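Local coordinates for protein gdp-l-fucose synthetase (Naegleria fowleri, PDB 6AQZ) that binds NADP and probably catalyses the NADPH-dependent epimerisation and reduction that make GDP-L-fucose, as a short-chain dehydrogenase/reductase-type enzyme, at residues L208-Q219 against V275-F285. Residues are numbered along the deposited sequence; the frame is centred on the assembly and turned at random.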
ATOM      1  N   LEU A 208     -25.143  10.548   9.705  1.00 60.16           N
ATOM      2  CA  LEU A 208     -26.040  10.464  10.856  1.00 50.16           C
ATOM      3  C   LEU A 208     -25.742  11.545  11.885  1.00 50.99           C
ATOM      4  O   LEU A 208     -26.674  12.277  12.266  1.00 54.62           O
ATOM      5  CB  LEU A 208     -25.973   9.052  11.443  1.00 44.76           C
ATOM      6  CG  LEU A 208     -27.063   8.528  12.369  1.00 55.93           C
ATOM      7  CD1 LEU A 208     -27.096   6.982  12.374  1.00 52.66           C
ATOM      8  CD2 LEU A 208     -26.822   9.068  13.759  1.00 57.22           C
ATOM      9  N   PRO A 209     -24.507  11.723  12.366  1.00 51.40           N
ATOM     10  CA  PRO A 209     -24.267  12.843  13.287  1.00 56.16           C
ATOM     11  C   PRO A 209     -24.570  14.193  12.659  1.00 55.90           C
ATOM     12  O   PRO A 209     -25.012  15.104  13.369  1.00 55.50           O
ATOM     13  CB  PRO A 209     -22.782  12.695  13.647  1.00 54.80           C
ATOM     14  CG  PRO A 209     -22.198  11.846  12.588  1.00 55.71           C
ATOM     15  CD  PRO A 209     -23.281  10.935  12.144  1.00 55.19           C
ATOM     16  N   GLY A 210     -24.346  14.349  11.349  1.00 50.10           N
ATOM     17  CA  GLY A 210     -24.717  15.587  10.685  1.00 44.35           C
ATOM     18  C   GLY A 210     -26.215  15.803  10.683  1.00 51.15           C
ATOM     19  O   GLY A 210     -26.698  16.919  10.915  1.00 53.07           O
ATOM     20  N   LEU A 211     -26.981  14.730  10.479  1.00 48.78           N
ATOM     21  CA  LEU A 211     -28.427  14.876  10.536  1.00 48.86           C
ATOM     22  C   LEU A 211     -28.871  15.306  11.930  1.00 52.44           C
ATOM     23  O   LEU A 211     -29.804  16.102  12.070  1.00 52.18           O
ATOM     24  CB  LEU A 211     -29.102  13.575  10.135  1.00 47.89           C
ATOM     25  CG  LEU A 211     -29.059  13.335   8.628  1.00 54.95           C
ATOM     26  CD1 LEU A 211     -29.744  12.025   8.293  1.00 55.80           C
ATOM     27  CD2 LEU A 211     -29.668  14.488   7.855  1.00 57.40           C
ATOM     28  N   MET A 212     -28.193  14.812  12.973  1.00 54.43           N
ATOM     29  CA  MET A 212     -28.528  15.224  14.335  1.00 61.25           C
ATOM     30  C   MET A 212     -28.273  16.705  14.550  1.00 62.12           C
ATOM     31  O   MET A 212     -29.114  17.410  15.114  1.00 68.73           O
ATOM     32  CB  MET A 212     -27.744  14.411  15.360  1.00 62.92           C
ATOM     33  CG  MET A 212     -28.297  13.032  15.566  1.00 66.85           C
ATOM     34  SD  MET A 212     -27.409  12.119  16.829  1.00 66.79           S
ATOM     35  CE  MET A 212     -28.280  10.560  16.712  1.00 64.41           C
ATOM     36  N   HIS A 213     -27.126  17.199  14.087  1.00 59.76           N
ATOM     37  CA  HIS A 213     -26.815  18.611  14.261  1.00 59.44           C
ATOM     38  C   HIS A 213     -27.758  19.467  13.430  1.00 63.87           C
ATOM     39  O   HIS A 213     -28.173  20.551  13.864  1.00 63.77           O
ATOM     40  CB  HIS A 213     -25.363  18.879  13.866  1.00 55.59           C
ATOM     41  CG  HIS A 213     -24.837  20.191  14.356  1.00 60.24           C
ATOM     42  ND1 HIS A 213     -23.597  20.676  14.002  1.00 63.50           N
ATOM     43  CD2 HIS A 213     -25.391  21.125  15.160  1.00 61.07           C
ATOM     44  CE1 HIS A 213     -23.405  21.847  14.581  1.00 64.20           C
ATOM     45  NE2 HIS A 213     -24.478  22.143  15.287  1.00 62.72           N
ATOM     46  N   LYS A 214     -28.102  18.986  12.233  1.00 62.06           N
ATOM     47  CA  LYS A 214     -29.050  19.683  11.376  1.00 63.43           C
ATOM     48  C   LYS A 214     -30.418  19.784  12.036  1.00 65.22           C
ATOM     49  O   LYS A 214     -31.054  20.848  12.014  1.00 69.11           O
ATOM     50  CB  LYS A 214     -29.160  18.950  10.036  1.00 62.92           C
ATOM     51  CG  LYS A 214     -28.668  19.729   8.842  1.00 67.67           C
ATOM     52  CD  LYS A 214     -27.731  18.909   7.998  1.00 80.12           C
ATOM     53  CE  LYS A 214     -28.322  18.662   6.616  1.00 87.26           C
ATOM     54  NZ  LYS A 214     -29.079  19.868   6.163  1.00 89.60           N
ATOM     55  N   CYS A 215     -30.876  18.690  12.648  1.00 56.27           N
ATOM     56  CA  CYS A 215     -32.173  18.699  13.307  1.00 57.39           C
ATOM     57  C   CYS A 215     -32.150  19.653  14.498  1.00 62.86           C
ATOM     58  O   CYS A 215     -33.133  20.361  14.764  1.00 69.33           O
ATOM     59  CB  CYS A 215     -32.559  17.279  13.726  1.00 54.34           C
ATOM     60  SG  CYS A 215     -34.283  17.098  14.296  1.00 62.43           S
ATOM     61  N   TYR A 216     -31.040  19.654  15.243  1.00 55.11           N
ATOM     62  CA  TYR A 216     -30.864  20.582  16.350  1.00 56.08           C
ATOM     63  C   TYR A 216     -30.962  22.034  15.888  1.00 61.84           C
ATOM     64  O   TYR A 216     -31.629  22.847  16.534  1.00 63.69           O
ATOM     65  CB  TYR A 216     -29.519  20.314  17.024  1.00 53.60           C
ATOM     66  CG  TYR A 216     -29.198  21.240  18.191  1.00 58.84           C
ATOM     67  CD1 TYR A 216     -28.565  22.464  17.968  1.00 54.63           C
ATOM     68  CD2 TYR A 216     -29.491  20.882  19.509  1.00 59.58           C
ATOM     69  CE1 TYR A 216     -28.251  23.311  19.023  1.00 65.96           C
ATOM     70  CE2 TYR A 216     -29.180  21.723  20.564  1.00 66.33           C
ATOM     71  CZ  TYR A 216     -28.562  22.938  20.318  1.00 74.04           C
ATOM     72  OH  TYR A 216     -28.254  23.781  21.368  1.00 84.02           O
ATOM     73  N   LYS A 217     -30.317  22.377  14.764  1.00 64.12           N
ATOM     74  CA  LYS A 217     -30.388  23.746  14.256  1.00 59.00           C
ATOM     75  C   LYS A 217     -31.813  24.115  13.852  1.00 56.58           C
ATOM     76  O   LYS A 217     -32.277  25.233  14.121  1.00 60.61           O
ATOM     77  CB  LYS A 217     -29.425  23.928  13.077  1.00 59.17           C
ATOM     78  CG  LYS A 217     -27.917  23.924  13.421  1.00 63.52           C
ATOM     79  CD  LYS A 217     -27.037  23.910  12.133  1.00 70.12           C
ATOM     80  CE  LYS A 217     -25.539  23.726  12.436  1.00 74.45           C
ATOM     81  NZ  LYS A 217     -24.648  23.993  11.256  1.00 74.62           N
ATOM     82  N   ALA A 218     -32.527  23.173  13.239  1.00 54.84           N
ATOM     83  CA  ALA A 218     -33.892  23.411  12.800  1.00 56.14           C
ATOM     84  C   ALA A 218     -34.826  23.662  13.976  1.00 66.63           C
ATOM     85  O   ALA A 218     -35.730  24.503  13.892  1.00 66.86           O
ATOM     86  CB  ALA A 218     -34.378  22.220  11.979  1.00 55.55           C
ATOM     87  N   GLN A 219     -34.612  22.957  15.087  1.00 68.29           N
ATOM     88  CA  GLN A 219     -35.466  23.142  16.254  1.00 65.54           C
ATOM     89  C   GLN A 219     -35.197  24.491  16.925  1.00 66.49           C
ATOM     90  O   GLN A 219     -36.131  25.207  17.306  1.00 69.53           O
ATOM     91  CB  GLN A 219     -35.231  21.985  17.235  1.00 63.14           C
ATOM     92  CG  GLN A 219     -36.147  22.029  18.456  1.00 68.46           C
ATOM     93  CD  GLN A 219     -36.105  20.735  19.263  1.00 69.17           C
ATOM     94  OE1 GLN A 219     -35.042  20.298  19.736  1.00 63.71           O
ATOM     95  NE2 GLN A 219     -37.272  20.118  19.432  1.00 67.68           N
ATOM     96  N   VAL A 275     -33.788   6.832   9.332  1.00 57.39           N
ATOM     97  CA  VAL A 275     -32.861   7.406  10.297  1.00 57.20           C
ATOM     98  C   VAL A 275     -33.268   8.839  10.614  1.00 64.90           C
ATOM     99  O   VAL A 275     -33.332   9.250  11.779  1.00 69.93           O
ATOM    100  CB  VAL A 275     -31.423   7.324   9.743  1.00 60.25           C
ATOM    101  CG1 VAL A 275     -30.447   8.082  10.620  1.00 63.54           C
ATOM    102  CG2 VAL A 275     -30.995   5.859   9.582  1.00 53.44           C
ATOM    103  N   ALA A 276     -33.591   9.607   9.573  1.00 63.77           N
ATOM    104  CA  ALA A 276     -33.990  10.995   9.749  1.00 61.19           C
ATOM    105  C   ALA A 276     -35.253  11.112  10.606  1.00 59.71           C
ATOM    106  O   ALA A 276     -35.360  12.022  11.436  1.00 55.59           O
ATOM    107  CB  ALA A 276     -34.182  11.640   8.377  1.00 63.63           C
ATOM    108  N   GLN A 277     -36.232  10.222  10.387  1.00 56.90           N
ATOM    109  CA  GLN A 277     -37.459  10.234  11.183  1.00 65.72           C
ATOM    110  C   GLN A 277     -37.179   9.892  12.645  1.00 66.88           C
ATOM    111  O   GLN A 277     -37.723  10.529  13.558  1.00 64.21           O
ATOM    112  CB  GLN A 277     -38.480   9.258  10.604  1.00 63.74           C
ATOM    113  CG  GLN A 277     -39.804   9.265  11.325  1.00 68.25           C
ATOM    114  CD  GLN A 277     -40.510  10.599  11.199  1.00 76.50           C
ATOM    115  OE1 GLN A 277     -40.355  11.295  10.201  1.00 86.92           O
ATOM    116  NE2 GLN A 277     -41.290  10.963  12.208  1.00 74.71           N
ATOM    117  N   THR A 278     -36.327   8.890  12.880  1.00 64.69           N
ATOM    118  CA  THR A 278     -35.974   8.524  14.246  1.00 61.79           C
ATOM    119  C   THR A 278     -35.283   9.676  14.945  1.00 58.57           C
ATOM    120  O   THR A 278     -35.522   9.932  16.131  1.00 60.67           O
ATOM    121  CB  THR A 278     -35.052   7.306  14.232  1.00 58.60           C
ATOM    122  OG1 THR A 278     -35.589   6.325  13.351  1.00 60.48           O
ATOM    123  CG2 THR A 278     -34.897   6.716  15.627  1.00 51.54           C
ATOM    124  N   ILE A 279     -34.411  10.376  14.219  1.00 57.95           N
ATOM    125  CA  ILE A 279     -33.756  11.557  14.755  1.00 59.57           C
ATOM    126  C   ILE A 279     -34.783  12.638  15.014  1.00 64.49           C
ATOM    127  O   ILE A 279     -34.768  13.291  16.063  1.00 61.27           O
ATOM    128  CB  ILE A 279     -32.666  12.036  13.785  1.00 54.67           C
ATOM    129  CG1 ILE A 279     -31.508  11.025  13.751  1.00 49.17           C
ATOM    130  CG2 ILE A 279     -32.219  13.455  14.141  1.00 49.57           C
ATOM    131  CD1 ILE A 279     -30.439  11.357  12.720  1.00 48.73           C
ATOM    132  N   LYS A 280     -35.706  12.821  14.068  1.00 70.63           N
ATOM    133  CA  LYS A 280     -36.759  13.808  14.239  1.00 70.59           C
ATOM    134  C   LYS A 280     -37.536  13.537  15.523  1.00 73.31           C
ATOM    135  O   LYS A 280     -37.662  14.420  16.379  1.00 72.35           O
ATOM    136  CB  LYS A 280     -37.682  13.802  13.017  1.00 67.66           C
ATOM    137  CG  LYS A 280     -38.880  14.720  13.183  1.00 68.83           C
ATOM    138  CD  LYS A 280     -39.855  14.663  12.016  1.00 69.16           C
ATOM    139  CE  LYS A 280     -41.174  15.300  12.441  1.00 73.41           C
ATOM    140  NZ  LYS A 280     -41.952  15.805  11.289  1.00 80.05           N
ATOM    141  N   ASP A 281     -37.993  12.291  15.711  1.00 70.56           N
ATOM    142  CA  ASP A 281     -38.824  11.964  16.862  1.00 71.78           C
ATOM    143  C   ASP A 281     -38.048  11.845  18.164  1.00 71.94           C
ATOM    144  O   ASP A 281     -38.680  11.788  19.225  1.00 79.14           O
ATOM    145  CB  ASP A 281     -39.560  10.642  16.628  1.00 74.56           C
ATOM    146  CG  ASP A 281     -40.517  10.703  15.472  1.00 84.83           C
ATOM    147  OD1 ASP A 281     -41.113  11.780  15.250  1.00 87.70           O
ATOM    148  OD2 ASP A 281     -40.674   9.669  14.790  1.00 90.14           O
ATOM    149  N   ALA A 282     -36.717  11.940  18.137  1.00 66.06           N
ATOM    150  CA  ALA A 282     -35.946  11.860  19.371  1.00 55.06           C
ATOM    151  C   ALA A 282     -35.612  13.244  19.900  1.00 66.80           C
ATOM    152  O   ALA A 282     -35.466  13.422  21.112  1.00 66.02           O
ATOM    153  CB  ALA A 282     -34.643  11.080  19.160  1.00 53.38           C
ATOM    154  N   PHE A 283     -35.543  14.226  19.009  1.00 62.35           N
ATOM    155  CA  PHE A 283     -35.475  15.619  19.397  1.00 62.11           C
ATOM    156  C   PHE A 283     -36.844  16.184  19.740  1.00 63.28           C
ATOM    157  O   PHE A 283     -36.908  17.274  20.320  1.00 58.98           O
ATOM    158  CB  PHE A 283     -34.869  16.436  18.259  1.00 59.65           C
ATOM    159  CG  PHE A 283     -33.376  16.500  18.281  1.00 61.00           C
ATOM    160  CD1 PHE A 283     -32.718  17.324  19.176  1.00 61.25           C
ATOM    161  CD2 PHE A 283     -32.622  15.737  17.391  1.00 56.39           C
ATOM    162  CE1 PHE A 283     -31.337  17.395  19.181  1.00 59.96           C
ATOM    163  CE2 PHE A 283     -31.247  15.797  17.398  1.00 52.77           C
ATOM    164  CZ  PHE A 283     -30.601  16.626  18.294  1.00 56.31           C
ATOM    165  N   ASN A 284     -37.913  15.428  19.453  1.00 63.74           N
ATOM    166  CA  ASN A 284     -39.290  15.921  19.503  1.00 73.27           C
ATOM    167  C   ASN A 284     -39.463  17.127  18.586  1.00 74.07           C
ATOM    168  O   ASN A 284     -40.129  18.107  18.928  1.00 77.39           O
ATOM    169  CB  ASN A 284     -39.726  16.241  20.934  1.00 81.08           C
ATOM    170  CG  ASN A 284     -39.825  15.002  21.796  1.00 83.67           C
ATOM    171  OD1 ASN A 284     -40.356  13.971  21.368  1.00 91.53           O
ATOM    172  ND2 ASN A 284     -39.306  15.088  23.009  1.00 79.70           N
ATOM    173  N   PHE A 285     -38.830  17.060  17.416  1.00 69.49           N
ATOM    174  CA  PHE A 285     -38.960  18.123  16.432  1.00 72.16           C
ATOM    175  C   PHE A 285     -40.324  18.054  15.754  1.00 76.58           C
ATOM    176  O   PHE A 285     -40.686  17.023  15.175  1.00 78.06           O
ATOM    177  CB  PHE A 285     -37.836  18.018  15.410  1.00 71.17           C
ATOM    178  CG  PHE A 285     -37.892  19.056  14.334  1.00 78.49           C
ATOM    179  CD1 PHE A 285     -37.558  20.376  14.607  1.00 80.63           C
ATOM    180  CD2 PHE A 285     -38.232  18.706  13.037  1.00 79.97           C
ATOM    181  CE1 PHE A 285     -37.594  21.331  13.611  1.00 83.59           C
ATOM    182  CE2 PHE A 285     -38.269  19.655  12.035  1.00 81.52           C
ATOM    183  CZ  PHE A 285     -37.946  20.969  12.317  1.00 81.88           C
TER
HETATM  184  O   HOH W   1     -35.158  18.957  22.205  1.00 64.58           O
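A knobs-into-holes packing of helices 207-221 and 272-283, in the C-terminal, probably substrate-binding, part of this extended short-chain dehydrogenase/reductase fold, puts Ile279 and Phe283, four residues apart, into successive holes. The two helices run in roughly the same direction, the short axes crossing at -43° with a closest approach of 9.9 Å. Ile279 drops into the hole formed by Leu208, Leu211, Met212 and Cys215. With CG1 anti to its carbonyl carbon (chi1 -69°), it sends CD1 to CB of Leu211 at 3.7 Å, while CG2 rests on CB of Cys215. Nearer the start of the segments, Leu208 and Val275 cross at about a right angle, and Leu208 CG lies 3.8 Å from Val275 CG1.

Phe283 enters the next hole, between Met212, Cys215, Tyr216 and Gln219. Phe283 CE1 meets the Tyr216 ring at its edge, 4.0 Å from Tyr216 CD2, and CA of Tyr216 lies over one Phe283 face, toward the rim. Cys215 has SG anti to its backbone N (chi1 -170°), which carries the sulfur in between two aromatic rings: it approaches both obliquely, 4.6 Å from the Phe283 centroid and 4.8 Å from that of Phe285. After the positive-phi turn at Asn284, the Phe285 ring comes back against CB of Ala218. Leu333 of helix 321-335 also touches Phe283, and Phe225 of strand 225-228 touches Cys215 and Phe285.

At the C-terminal end of the contact, the extended Gln219 side chain donates NE2 to O of Phe283 at 3.0 Å, from above the carbonyl plane. One water donates to both Gln219 OE1 and that same oxygen. The Phe283 carbonyl thus accepts two hydrogen bonds, which should hold the Gln219 amide in its orientation, at the edge of a contact otherwise made of aliphatic, aromatic and sulfur-aromatic packing.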